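Local coordinates for cell death abnormality protein 2 (Caenorhabditis elegans, PDB 3QWX) that acts as a CRK-family signalling adaptor, with SH2 and SH3 domains, required in the worm for cell migration and for engulfment of cell corpses, at residues A[151-156]-A[165-170]; A[117-122]-A[146-151]; A[33-38]-A[105-110]; A[37-42]-A[111-116]. All coordinates share one frame; numbering follows the deposited sequence.

Contact 1: A[151-156]-A[165-170]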
loop_
_atom_site.group_PDB
_atom_site.type_symbol
_atom_site.label_atom_id
_atom_site.label_comp_id
_atom_site.label_asym_id
_atom_site.label_seq_id
_atom_site.Cartn_x
_atom_site.Cartn_y
_atom_site.Cartn_z
ATOM N N GLN A 151 -11.924 1.932 20.261
ATOM C CA GLN A 151 -13.124 2.744 20.285
ATOM C C GLN A 151 -12.805 4.172 19.903
ATOM O O GLN A 151 -13.708 4.931 19.546
ATOM C CB GLN A 151 -13.808 2.684 21.652
ATOM C CG GLN A 151 -12.896 2.997 22.805
ATOM C CD GLN A 151 -13.459 2.501 24.121
ATOM O OE1 GLN A 151 -12.730 2.313 25.091
ATOM N NE2 GLN A 151 -14.765 2.268 24.151
ATOM N N ASP A 152 -11.527 4.545 19.946
ATOM C CA ASP A 152 -11.165 5.953 19.749
ATOM C C ASP A 152 -10.584 6.295 18.375
ATOM O O ASP A 152 -10.769 7.412 17.873
ATOM C CB ASP A 152 -10.251 6.456 20.880
ATOM C CG ASP A 152 -10.997 6.575 22.232
ATOM O OD1 ASP A 152 -12.196 6.910 22.238
ATOM O OD2 ASP A 152 -10.381 6.336 23.285
ATOM N N TRP A 153 -9.891 5.337 17.768
ATOM C CA TRP A 153 -9.196 5.587 16.508
ATOM C C TRP A 153 -9.494 4.506 15.484
ATOM O O TRP A 153 -9.361 3.315 15.775
ATOM C CB TRP A 153 -7.684 5.727 16.751
ATOM C CG TRP A 153 -7.364 6.957 17.532
ATOM C CD1 TRP A 153 -7.353 7.087 18.898
ATOM C CD2 TRP A 153 -7.032 8.249 17.003
ATOM N NE1 TRP A 153 -7.032 8.381 19.245
ATOM C CE2 TRP A 153 -6.826 9.113 18.107
ATOM C CE3 TRP A 153 -6.874 8.756 15.712
ATOM C CZ2 TRP A 153 -6.470 10.446 17.953
ATOM C CZ3 TRP A 153 -6.522 10.086 15.557
ATOM C CH2 TRP A 153 -6.322 10.916 16.673
ATOM N N TRP A 154 -9.922 4.928 14.294
ATOM C CA TRP A 154 -10.281 3.995 13.235
ATOM C C TRP A 154 -9.417 4.226 12.002
ATOM O O TRP A 154 -9.062 5.361 11.691
ATOM C CB TRP A 154 -11.744 4.169 12.829
ATOM C CG TRP A 154 -12.751 3.894 13.900
ATOM C CD1 TRP A 154 -12.539 3.265 15.091
ATOM C CD2 TRP A 154 -14.142 4.237 13.868
ATOM N NE1 TRP A 154 -13.710 3.200 15.804
ATOM C CE2 TRP A 154 -14.709 3.794 15.079
ATOM C CE3 TRP A 154 -14.960 4.884 12.935
ATOM C CZ2 TRP A 154 -16.061 3.962 15.379
ATOM C CZ3 TRP A 154 -16.297 5.063 13.237
ATOM C CH2 TRP A 154 -16.836 4.603 14.454
ATOM N N GLU A 155 -9.093 3.153 11.292
ATOM C CA GLU A 155 -8.390 3.275 10.019
ATOM C C GLU A 155 -9.380 3.707 8.926
ATOM O O GLU A 155 -10.410 3.057 8.721
ATOM C CB GLU A 155 -7.728 1.944 9.635
ATOM C CG GLU A 155 -6.885 2.020 8.350
ATOM C CD GLU A 155 -6.347 0.663 7.892
ATOM O OE1 GLU A 155 -6.830 -0.381 8.374
ATOM O OE2 GLU A 155 -5.446 0.643 7.032
ATOM N N ALA A 156 -9.058 4.807 8.244
ATOM C CA ALA A 156 -9.913 5.384 7.200
ATOM C C ALA A 156 -9.160 5.532 5.867
ATOM O O ALA A 156 -7.927 5.485 5.829
ATOM C CB ALA A 156 -10.438 6.719 7.650
ATOM N N LEU A 165 -5.191 6.858 10.338
ATOM C CA LEU A 165 -6.077 6.802 11.487
ATOM C C LEU A 165 -6.841 8.111 11.665
ATOM O O LEU A 165 -6.319 9.195 11.410
ATOM C CB LEU A 165 -5.280 6.511 12.762
ATOM C CG LEU A 165 -4.606 5.150 12.910
ATOM C CD1 LEU A 165 -3.767 5.115 14.180
ATOM C CD2 LEU A 165 -5.648 4.072 12.940
ATOM N N VAL A 166 -8.078 7.989 12.128
ATOM C CA VAL A 166 -8.951 9.130 12.344
ATOM C C VAL A 166 -9.672 8.941 13.682
ATOM O O VAL A 166 -9.927 7.805 14.104
ATOM C CB VAL A 166 -9.979 9.283 11.189
ATOM C CG1 VAL A 166 -9.275 9.441 9.846
ATOM C CG2 VAL A 166 -10.944 8.080 11.155
ATOM N N PRO A 167 -9.994 10.050 14.363
ATOM C CA PRO A 167 -10.713 9.925 15.635
ATOM C C PRO A 167 -12.162 9.531 15.391
ATOM O O PRO A 167 -12.819 10.134 14.539
ATOM C CB PRO A 167 -10.651 11.344 16.231
ATOM C CG PRO A 167 -9.659 12.098 15.421
ATOM C CD PRO A 167 -9.639 11.448 14.057
ATOM N N ALA A 168 -12.658 8.545 16.132
ATOM C CA ALA A 168 -14.035 8.081 15.964
ATOM C C ALA A 168 -15.064 9.177 16.251
ATOM O O ALA A 168 -16.145 9.202 15.642
ATOM C CB ALA A 168 -14.292 6.857 16.829
ATOM N N ASN A 169 -14.728 10.088 17.165
ATOM C CA ASN A 169 -15.630 11.194 17.512
ATOM C C ASN A 169 -15.605 12.357 16.509
ATOM O O ASN A 169 -16.251 13.387 16.717
ATOM C CB ASN A 169 -15.389 11.683 18.949
ATOM C CG ASN A 169 -13.999 12.269 19.159
ATOM O OD1 ASN A 169 -13.829 13.265 19.873
ATOM N ND2 ASN A 169 -13.002 11.644 18.568
ATOM N N TYR A 170 -14.864 12.180 15.414
ATOM C CA TYR A 170 -14.791 13.195 14.374
ATOM C C TYR A 170 -15.533 12.751 13.100
ATOM O O TYR A 170 -15.561 13.475 12.106
ATOM C CB TYR A 170 -13.331 13.499 14.027
ATOM C CG TYR A 170 -12.636 14.549 14.870
ATOM C CD1 TYR A 170 -12.538 14.419 16.259
ATOM C CD2 TYR A 170 -12.019 15.644 14.265
ATOM C CE1 TYR A 170 -11.874 15.375 17.027
ATOM C CE2 TYR A 170 -11.346 16.598 15.013
ATOM C CZ TYR A 170 -11.277 16.465 16.393
ATOM O OH TYR A 170 -10.608 17.424 17.120
#
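Leu165 opens the pairing opposite Glu155, with CD2 against the Trp154-Glu155 backbone and CB 4.0 Å from Trp153 CE3. Val166 then exchanges two backbone hydrogen bonds with Trp154: Val166 N gives to Trp154 O at 2.8 Å, and Trp154 N gives to Val166 O at 2.9 Å. These rungs belong to the antiparallel hairpin of strands 153-157 and 163-167 in the first SH3 domain. The branches of Val166 turn to the Trp154 face of the sheet, where CG1 packs on Ala156 CB at 3.7 Å; a beta-branched residue and a small one fill this buried site, with Phe137 also touching Val166. Pro167, on the opposite face, is the non-hydrogen-bonded partner of Trp153, a position that asks for no N-H toward the neighbouring strand. Its CD reaches Trp153 CZ3 at 3.7 Å and its CA lies over the indole, because CG of Trp153 is anti to the carbonyl carbon (chi1 -67°), which brings the ring over the pair. At Ala168 the strand gives way to a 3-10 turn. Ala168 N still binds Asp152 O at 2.8 Å, while the methyl makes a CH-pi contact 3.8 Å from the centroid of the Trp154 six-membered ring; so short a side chain can sit directly on the indole. Backbone bonds thus fix the two tryptophans on opposite faces, and the apolar Trp153-Pro167 surface is consistent with the groove by which SH3 domains take proline-rich peptides; CED-5, a partner of the whole protein, has a candidate region of this kind.

Contact 2: A[117-122]-A[146-151]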
loop_
_atom_site.group_PDB
_atom_site.type_symbol
_atom_site.label_atom_id
_atom_site.label_comp_id
_atom_site.label_asym_id
_atom_site.label_seq_id
_atom_site.Cartn_x
_atom_site.Cartn_y
_atom_site.Cartn_z
ATOM N N ILE A 117 -14.607 -2.181 2.873
ATOM C CA ILE A 117 -15.160 -1.043 3.599
ATOM C C ILE A 117 -16.095 -1.540 4.697
ATOM O O ILE A 117 -17.037 -2.285 4.427
ATOM C CB ILE A 117 -15.934 -0.117 2.643
ATOM C CG1 ILE A 117 -15.015 0.345 1.495
ATOM C CG2 ILE A 117 -16.563 1.051 3.411
ATOM C CD1 ILE A 117 -15.754 0.845 0.246
ATOM N N ILE A 118 -15.818 -1.136 5.932
ATOM C CA ILE A 118 -16.683 -1.461 7.059
ATOM C C ILE A 118 -17.890 -0.526 7.077
ATOM O O ILE A 118 -19.022 -0.963 7.241
ATOM C CB ILE A 118 -15.916 -1.362 8.392
ATOM C CG1 ILE A 118 -14.909 -2.505 8.492
ATOM C CG2 ILE A 118 -16.872 -1.410 9.563
ATOM C CD1 ILE A 118 -13.876 -2.311 9.568
ATOM N N GLU A 119 -17.646 0.769 6.914
ATOM C CA GLU A 119 -18.753 1.705 6.763
ATOM C C GLU A 119 -18.301 3.010 6.119
ATOM O O GLU A 119 -17.103 3.304 6.069
ATOM C CB GLU A 119 -19.435 1.970 8.108
ATOM C CG GLU A 119 -18.532 2.545 9.171
ATOM C CD GLU A 119 -19.267 2.762 10.488
ATOM O OE1 GLU A 119 -20.254 2.034 10.745
ATOM O OE2 GLU A 119 -18.862 3.661 11.259
ATOM N N VAL A 120 -19.266 3.773 5.616
ATOM C CA VAL A 120 -19.008 5.081 5.031
ATOM C C VAL A 120 -19.396 6.170 6.026
ATOM O O VAL A 120 -20.489 6.149 6.594
ATOM C CB VAL A 120 -19.788 5.281 3.705
ATOM C CG1 VAL A 120 -19.471 6.637 3.092
ATOM C CG2 VAL A 120 -19.463 4.166 2.721
ATOM N N VAL A 121 -18.489 7.118 6.236
ATOM C CA VAL A 121 -18.695 8.173 7.215
ATOM C C VAL A 121 -18.398 9.512 6.571
ATOM O O VAL A 121 -17.792 9.572 5.501
ATOM C CB VAL A 121 -17.766 7.999 8.447
ATOM C CG1 VAL A 121 -18.065 6.695 9.175
ATOM C CG2 VAL A 121 -16.292 8.055 8.022
ATOM N N VAL A 122 -18.842 10.586 7.215
ATOM C CA VAL A 122 -18.417 11.923 6.829
ATOM C C VAL A 122 -17.805 12.630 8.031
ATOM O O VAL A 122 -18.232 12.418 9.174
ATOM C CB VAL A 122 -19.574 12.781 6.229
ATOM C CG1 VAL A 122 -20.196 12.067 5.034
ATOM C CG2 VAL A 122 -20.622 13.082 7.280
ATOM N N LEU A 146 -11.946 1.341 7.290
ATOM C CA LEU A 146 -11.396 0.027 6.973
ATOM C C LEU A 146 -11.188 -0.823 8.209
ATOM O O LEU A 146 -11.074 -2.048 8.122
ATOM C CB LEU A 146 -10.035 0.175 6.282
ATOM C CG LEU A 146 -9.927 0.536 4.799
ATOM C CD1 LEU A 146 -11.220 1.031 4.208
ATOM C CD2 LEU A 146 -8.806 1.521 4.586
ATOM N N SER A 147 -11.096 -0.179 9.362
ATOM C CA SER A 147 -10.858 -0.926 10.580
ATOM C C SER A 147 -11.268 -0.122 11.786
ATOM O O SER A 147 -10.931 1.058 11.895
ATOM C CB SER A 147 -9.385 -1.310 10.708
ATOM O OG SER A 147 -9.217 -2.174 11.812
ATOM N N LYS A 148 -12.010 -0.759 12.685
ATOM C CA LYS A 148 -12.308 -0.139 13.971
ATOM C C LYS A 148 -11.345 -0.623 15.056
ATOM O O LYS A 148 -11.735 -1.299 16.006
ATOM C CB LYS A 148 -13.770 -0.347 14.342
ATOM C CG LYS A 148 -14.684 0.469 13.456
ATOM C CD LYS A 148 -16.139 0.341 13.857
ATOM C CE LYS A 148 -16.989 1.295 13.028
ATOM N NZ LYS A 148 -18.394 1.330 13.498
ATOM N N THR A 149 -10.080 -0.255 14.858
ATOM C CA THR A 149 -8.952 -0.541 15.742
ATOM C C THR A 149 -9.324 -0.560 17.224
ATOM O O THR A 149 -9.231 -1.586 17.908
ATOM C CB THR A 149 -7.853 0.536 15.519
ATOM O OG1 THR A 149 -7.902 1.002 14.161
ATOM C CG2 THR A 149 -6.468 -0.014 15.818
ATOM N N ASN A 150 -9.720 0.595 17.731
ATOM C CA ASN A 150 -10.213 0.671 19.094
ATOM C C ASN A 150 -11.401 1.603 19.088
ATOM O O ASN A 150 -11.850 2.022 18.019
ATOM C CB ASN A 150 -9.113 1.132 20.058
ATOM C CG ASN A 150 -8.443 2.424 19.619
ATOM O OD1 ASN A 150 -9.077 3.480 19.582
ATOM N ND2 ASN A 150 -7.151 2.354 19.317
ATOM N N GLN A 151 -11.924 1.932 20.261
ATOM C CA GLN A 151 -13.124 2.744 20.285
ATOM C C GLN A 151 -12.805 4.172 19.903
ATOM O O GLN A 151 -13.708 4.931 19.546
ATOM C CB GLN A 151 -13.808 2.684 21.652
ATOM C CG GLN A 151 -12.896 2.997 22.805
ATOM C CD GLN A 151 -13.459 2.501 24.121
ATOM O OE1 GLN A 151 -12.730 2.313 25.091
ATOM N NE2 GLN A 151 -14.765 2.268 24.151
#
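Ile117 and Leu146 approach to 5.2 Å between their CA atoms, but no backbone hydrogen bond joins the two segments here. Two classic beta bulges shape this end of the SH3 sheet: Ile118 and Glu119 both face Ile145, and Leu146 and Ser147 both face Glu155. With no backbone bond between them, the segments meet through side chains. Ile118 points across the gap, and its long branch, extended through CG1, brings CD1 to 3.5 Å from Ser147 CA and to 3.2 Å from Leu146 O; an apolar side chain with one longer branch suits this place, because that branch can lie against the main chain of the bulge. Leu146 turns the other way at its CB, yet its CD1 returns to 4.5 Å from Ile117 CA. Farther out, toward the surface, Glu119 and Lys148 cross at about a right angle, both chains extended beyond CG, as reach demands of two residues set on diverging backbones. Lys148 also makes a cation-pi contact with Trp154, which Glu119 touches too, so the ammonium group is shared between a carboxylate and an indole. The salt bridge is loose: Lys148 NZ gives only a weak hydrogen bond, 3.3 Å long, to Glu119 OE2, with Glu119 OE1 hardly farther from NZ at 3.4 Å.

Contact 3: A[33-38]-A[105-110]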
loop_
_atom_site.group_PDB
_atom_site.type_symbol
_atom_site.label_atom_id
_atom_site.label_comp_id
_atom_site.label_asym_id
_atom_site.label_seq_id
_atom_site.Cartn_x
_atom_site.Cartn_y
_atom_site.Cartn_z
ATOM N N VAL A 33 -8.965 -13.575 -3.515
ATOM C CA VAL A 33 -7.982 -12.647 -4.080
ATOM C C VAL A 33 -7.495 -13.133 -5.448
ATOM O O VAL A 33 -7.024 -14.265 -5.580
ATOM C CB VAL A 33 -6.770 -12.464 -3.133
ATOM C CG1 VAL A 33 -5.683 -11.609 -3.799
ATOM C CG2 VAL A 33 -7.216 -11.853 -1.820
ATOM N N SER A 34 -7.606 -12.275 -6.461
ATOM C CA SER A 34 -7.257 -12.673 -7.827
ATOM C C SER A 34 -5.757 -12.595 -8.077
ATOM O O SER A 34 -5.049 -11.801 -7.460
ATOM C CB SER A 34 -8.011 -11.823 -8.848
ATOM O OG SER A 34 -7.787 -10.446 -8.620
ATOM N N ILE A 35 -5.266 -13.443 -8.968
ATOM C CA ILE A 35 -3.853 -13.408 -9.304
ATOM C C ILE A 35 -3.503 -12.030 -9.865
ATOM O O ILE A 35 -4.274 -11.445 -10.614
ATOM C CB ILE A 35 -3.486 -14.547 -10.275
ATOM C CG1 ILE A 35 -3.575 -15.899 -9.550
ATOM C CG2 ILE A 35 -2.081 -14.347 -10.824
ATOM C CD1 ILE A 35 -3.505 -17.118 -10.503
ATOM N N GLY A 36 -2.355 -11.492 -9.476
ATOM C CA GLY A 36 -1.948 -10.176 -9.944
ATOM C C GLY A 36 -2.219 -9.084 -8.915
ATOM O O GLY A 36 -1.795 -7.923 -9.086
ATOM N N THR A 37 -2.937 -9.443 -7.853
ATOM C CA THR A 37 -3.188 -8.489 -6.766
ATOM C C THR A 37 -1.907 -8.330 -5.944
ATOM O O THR A 37 -1.221 -9.311 -5.654
ATOM C CB THR A 37 -4.369 -8.941 -5.872
ATOM O OG1 THR A 37 -5.473 -9.301 -6.702
ATOM C CG2 THR A 37 -4.812 -7.840 -4.931
ATOM N N PHE A 38 -1.577 -7.096 -5.580
ATOM C CA PHE A 38 -0.316 -6.823 -4.895
ATOM C C PHE A 38 -0.428 -5.665 -3.906
ATOM O O PHE A 38 -1.364 -4.854 -3.961
ATOM C CB PHE A 38 0.778 -6.494 -5.926
ATOM C CG PHE A 38 0.582 -5.169 -6.600
ATOM C CD1 PHE A 38 -0.267 -5.047 -7.689
ATOM C CD2 PHE A 38 1.214 -4.039 -6.121
ATOM C CE1 PHE A 38 -0.469 -3.826 -8.304
ATOM C CE2 PHE A 38 1.014 -2.800 -6.731
ATOM C CZ PHE A 38 0.164 -2.698 -7.822
ATOM N N THR A 105 7.592 -13.710 -10.817
ATOM C CA THR A 105 7.923 -15.129 -10.732
ATOM C C THR A 105 6.957 -15.905 -11.609
ATOM O O THR A 105 7.354 -16.524 -12.604
ATOM C CB THR A 105 7.872 -15.636 -9.264
ATOM O OG1 THR A 105 9.021 -15.146 -8.564
ATOM C CG2 THR A 105 7.880 -17.158 -9.217
ATOM N N GLU A 106 5.678 -15.841 -11.260
ATOM C CA GLU A 106 4.644 -16.492 -12.050
ATOM C C GLU A 106 3.624 -15.519 -12.630
ATOM O O GLU A 106 2.916 -15.865 -13.568
ATOM C CB GLU A 106 3.926 -17.569 -11.233
ATOM C CG GLU A 106 4.801 -18.758 -10.839
ATOM C CD GLU A 106 5.273 -19.563 -12.040
ATOM O OE1 GLU A 106 4.565 -19.576 -13.065
ATOM O OE2 GLU A 106 6.353 -20.185 -11.959
ATOM N N ALA A 107 3.537 -14.305 -12.079
ATOM C CA ALA A 107 2.523 -13.351 -12.542
ATOM C C ALA A 107 2.991 -11.892 -12.585
ATOM O O ALA A 107 3.994 -11.524 -11.985
ATOM C CB ALA A 107 1.248 -13.474 -11.704
ATOM N N SER A 108 2.242 -11.070 -13.310
ATOM C CA SER A 108 2.471 -9.633 -13.349
ATOM C C SER A 108 1.603 -8.905 -12.318
ATOM O O SER A 108 0.659 -9.471 -11.783
ATOM C CB SER A 108 2.154 -9.096 -14.733
ATOM O OG SER A 108 3.194 -9.413 -15.631
ATOM N N LEU A 109 1.926 -7.643 -12.065
ATOM C CA LEU A 109 1.123 -6.764 -11.220
ATOM C C LEU A 109 -0.118 -6.283 -11.973
ATOM O O LEU A 109 0.010 -5.648 -13.010
ATOM C CB LEU A 109 1.964 -5.552 -10.811
ATOM C CG LEU A 109 3.289 -5.858 -10.107
ATOM C CD1 LEU A 109 3.956 -4.554 -9.691
ATOM C CD2 LEU A 109 3.049 -6.771 -8.894
ATOM N N LEU A 110 -1.315 -6.583 -11.463
ATOM C CA LEU A 110 -2.536 -6.222 -12.178
ATOM C C LEU A 110 -3.329 -5.185 -11.402
ATOM O O LEU A 110 -3.786 -4.189 -11.971
ATOM C CB LEU A 110 -3.406 -7.454 -12.452
ATOM C CG LEU A 110 -4.461 -7.368 -13.565
ATOM C CD1 LEU A 110 -4.940 -8.754 -13.989
ATOM C CD2 LEU A 110 -5.649 -6.493 -13.188
#
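Gly36 and Leu110 meet at the tight centre of this contact, where Leu110 N donates a nearly straight hydrogen bond (170° at the hydrogen) to Gly36 O at 2.8 Å. Beside it the bare CA of Gly36 lies 3.3 Å from Ser108 O in a CA-H...O contact, so the two main chains touch directly. Glycine suits the spot twice over: it is the third residue of a type II turn from Ser34 to Thr37, with the positive phi of 100° which that turn needs, and it puts no side chain into the narrow gap. The turn is locked from within, since Ser34 O accepts from both Thr37 N and, at 2.6 Å, Thr37 OG1, the two donors arriving from the same face of its plane. On the buried side Phe38 and Leu109 cross at about a right angle. Leu109 lies over one face of the phenyl ring, its CD2 3.7 Å from Phe38 CG and its CB off-centre above the ring; Val53 lines both residues, giving these large apolar groups a proper interior. The solvent side is thinner. There the exposed Ile35 makes a single methyl contact, CG2 to Ala107 CB at 3.6 Å, and Leu110, also exposed, brings CB to 3.8 Å from Gly36 O, with CD1 only loosely near Ile35 O. A turn leading into strand 37-42, closed by the loop that precedes strand 111-112, belongs to the SH2 fold, in which the glycine and phenylalanine here head the Gly-x-Phe-Leu-x-Arg signature.

Contact 4: A[37-42]-A[111-116]. With SO4 (sulfate ion), chain B.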
loop_
_atom_site.group_PDB
_atom_site.type_symbol
_atom_site.label_atom_id
_atom_site.label_comp_id
_atom_site.label_asym_id
_atom_site.label_seq_id
_atom_site.Cartn_x
_atom_site.Cartn_y
_atom_site.Cartn_z
ATOM N N THR A 37 -2.937 -9.443 -7.853
ATOM C CA THR A 37 -3.188 -8.489 -6.766
ATOM C C THR A 37 -1.907 -8.330 -5.944
ATOM O O THR A 37 -1.221 -9.311 -5.654
ATOM C CB THR A 37 -4.369 -8.941 -5.872
ATOM O OG1 THR A 37 -5.473 -9.301 -6.702
ATOM C CG2 THR A 37 -4.812 -7.840 -4.931
ATOM N N PHE A 38 -1.577 -7.096 -5.580
ATOM C CA PHE A 38 -0.316 -6.823 -4.895
ATOM C C PHE A 38 -0.428 -5.665 -3.906
ATOM O O PHE A 38 -1.364 -4.854 -3.961
ATOM C CB PHE A 38 0.778 -6.494 -5.926
ATOM C CG PHE A 38 0.582 -5.169 -6.600
ATOM C CD1 PHE A 38 -0.267 -5.047 -7.689
ATOM C CD2 PHE A 38 1.214 -4.039 -6.121
ATOM C CE1 PHE A 38 -0.469 -3.826 -8.304
ATOM C CE2 PHE A 38 1.014 -2.800 -6.731
ATOM C CZ PHE A 38 0.164 -2.698 -7.822
ATOM N N LEU A 39 0.537 -5.584 -3.001
ATOM C CA LEU A 39 0.673 -4.408 -2.166
ATOM C C LEU A 39 2.135 -4.170 -1.858
ATOM O O LEU A 39 2.979 -5.056 -2.042
ATOM C CB LEU A 39 -0.134 -4.554 -0.876
ATOM C CG LEU A 39 0.139 -5.759 0.032
ATOM C CD1 LEU A 39 1.394 -5.553 0.883
ATOM C CD2 LEU A 39 -1.076 -5.978 0.929
ATOM N N MET A 40 2.430 -2.966 -1.386
ATOM C CA MET A 40 3.745 -2.666 -0.861
ATOM C C MET A 40 3.661 -2.441 0.637
ATOM O O MET A 40 2.606 -2.107 1.165
ATOM C CB MET A 40 4.345 -1.446 -1.554
ATOM C CG MET A 40 4.977 -1.796 -2.907
ATOM S SD MET A 40 5.643 -0.321 -3.658
ATOM C CE MET A 40 6.994 0.072 -2.548
ATOM N N ARG A 41 4.781 -2.653 1.309
ATOM C CA ARG A 41 4.849 -2.566 2.761
ATOM C C ARG A 41 6.306 -2.401 3.145
ATOM O O ARG A 41 7.185 -2.427 2.282
ATOM C CB ARG A 41 4.298 -3.837 3.408
ATOM C CG ARG A 41 5.040 -5.086 2.996
ATOM C CD ARG A 41 4.461 -6.355 3.599
ATOM N NE ARG A 41 5.151 -7.519 3.040
ATOM C CZ ARG A 41 6.351 -7.934 3.436
ATOM N NH1 ARG A 41 6.982 -7.289 4.400
ATOM N NH2 ARG A 41 6.926 -8.987 2.867
ATOM N N ASP A 42 6.571 -2.261 4.438
ATOM C CA ASP A 42 7.952 -2.230 4.904
ATOM C C ASP A 42 8.589 -3.619 4.946
ATOM O O ASP A 42 7.946 -4.605 5.305
ATOM C CB ASP A 42 8.030 -1.542 6.270
ATOM C CG ASP A 42 7.554 -0.111 6.204
ATOM O OD1 ASP A 42 8.025 0.612 5.308
ATOM O OD2 ASP A 42 6.694 0.284 7.014
ATOM N N ALA A 111 -3.487 -5.420 -10.101
ATOM C CA ALA A 111 -4.335 -4.564 -9.276
ATOM C C ALA A 111 -3.808 -4.417 -7.851
ATOM O O ALA A 111 -3.399 -5.383 -7.225
ATOM C CB ALA A 111 -5.758 -5.091 -9.259
ATOM N N ALA A 112 -3.827 -3.192 -7.348
ATOM C CA ALA A 112 -3.470 -2.919 -5.963
ATOM C C ALA A 112 -4.502 -3.544 -5.009
ATOM O O ALA A 112 -5.721 -3.424 -5.222
ATOM C CB ALA A 112 -3.390 -1.418 -5.737
ATOM N N TYR A 113 -4.008 -4.224 -3.976
ATOM C CA TYR A 113 -4.858 -4.735 -2.901
ATOM C C TYR A 113 -5.600 -3.584 -2.215
ATOM O O TYR A 113 -5.030 -2.514 -2.003
ATOM C CB TYR A 113 -4.021 -5.484 -1.846
ATOM C CG TYR A 113 -4.875 -6.014 -0.724
ATOM C CD1 TYR A 113 -5.660 -7.147 -0.908
ATOM C CD2 TYR A 113 -4.926 -5.373 0.511
ATOM C CE1 TYR A 113 -6.467 -7.632 0.107
ATOM C CE2 TYR A 113 -5.732 -5.850 1.532
ATOM C CZ TYR A 113 -6.501 -6.984 1.323
ATOM O OH TYR A 113 -7.307 -7.483 2.326
ATOM N N LYS A 114 -6.866 -3.811 -1.873
ATOM C CA LYS A 114 -7.667 -2.828 -1.144
ATOM C C LYS A 114 -8.451 -3.542 -0.051
ATOM O O LYS A 114 -9.126 -4.545 -0.313
ATOM C CB LYS A 114 -8.652 -2.087 -2.075
ATOM C CG LYS A 114 -7.999 -1.275 -3.192
ATOM C CD LYS A 114 -9.016 -0.383 -3.906
ATOM C CE LYS A 114 -9.492 0.770 -3.010
ATOM N NZ LYS A 114 -10.629 1.568 -3.585
ATOM N N LYS A 115 -8.371 -3.024 1.168
ATOM C CA LYS A 115 -9.182 -3.549 2.259
ATOM C C LYS A 115 -10.646 -3.212 2.029
ATOM O O LYS A 115 -10.956 -2.158 1.479
ATOM C CB LYS A 115 -8.726 -2.962 3.591
ATOM C CG LYS A 115 -7.263 -3.236 3.924
ATOM C CD LYS A 115 -6.909 -2.665 5.279
ATOM C CE LYS A 115 -5.425 -2.833 5.587
ATOM N NZ LYS A 115 -5.092 -2.455 6.989
ATOM N N PRO A 116 -11.551 -4.114 2.452
ATOM C CA PRO A 116 -13.004 -3.922 2.344
ATOM C C PRO A 116 -13.488 -2.784 3.248
ATOM O O PRO A 116 -12.861 -2.477 4.261
ATOM C CB PRO A 116 -13.581 -5.253 2.848
ATOM C CG PRO A 116 -12.429 -6.213 2.866
ATOM C CD PRO A 116 -11.203 -5.413 3.059
HETATM S S SO4 B . 10.418 -9.155 4.829
HETATM O O1 SO4 B . 9.557 -8.163 5.470
HETATM O O2 SO4 B . 10.829 -10.137 5.827
HETATM O O3 SO4 B . 9.722 -9.850 3.749
HETATM O O4 SO4 B . 11.574 -8.476 4.263
#
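Phe38 is gripped through its backbone by the far segment: its N donates to Ala111 O at 3.0 Å, and its O accepts a straighter bond from Tyr113 N at 2.7 Å. Thr37 with Ala111 and Phe38 with Ala112 form this short parallel ladder. Ala112 CA sits over one face of the Phe38 ring, 4.2 Å from its centroid; the ring packs on the main chain of Ala111 and Ala112, and the Ala112 methyl adds a looser touch at CZ. Past the ladder, Tyr113 points its ring along Leu39, the two side chains lying side by side with CD2 of Leu39 3.9 Å from CD2 of Tyr113. That direction follows from a Tyr113 CG anti to its backbone N (chi1 180°). The methyl CG2 of Thr37 reaches the edge of the same ring and comes within 3.7 Å of Tyr113 CA. Strand 37-42 belongs to the central sheet of the SH2 domain and carries the signature arginine that in this family reads the phosphate of phosphotyrosine. Here Arg41 holds a sulfate ion, probably from the crystallisation liquor, by two nearly straight bonds in an end-on, bidentate grip at the edge of the guanidinium, near its plane: NH1 to O1 of the sulfate at 2.9 Å and NH2 to O3 at 3.1 Å. Ser43 OG, Ser44 N and Arg21 NH1 also bind the ion, consistent with a phosphate pocket. In the next shell Thr52 OG1 takes the NE hydrogen of Arg41 and helps set its rotation. Leu28 of helix 21-29 covers Thr37 and Leu39, while Phe6 and Phe14 meet the Phe38 ring edge-to-face.

In the fold
Contacts 3 and 4 lie in the SH2 domain and share strand 37-42, their centres about 10 Å apart; Gly36 O, which serves contact 3, probably also takes a hydrogen bond from Ala111 N of contact 4 at 3.2 Å. Contacts 1 and 2, with centres about 7 Å apart, are neighbours in the SH3 sheet, where Glu155 bonds to the bulge at Leu146 and Ser147. The chain leaving contact 4 leads into contact 2. A salt bridge of 3.0 Å from Lys115 NZ to Glu155 OE1 ties contact 4 to contact 1, although their centres are about 22 Å apart. The sulfate belongs to contact 4, whereas the probable proline-peptide surface belongs to contact 1.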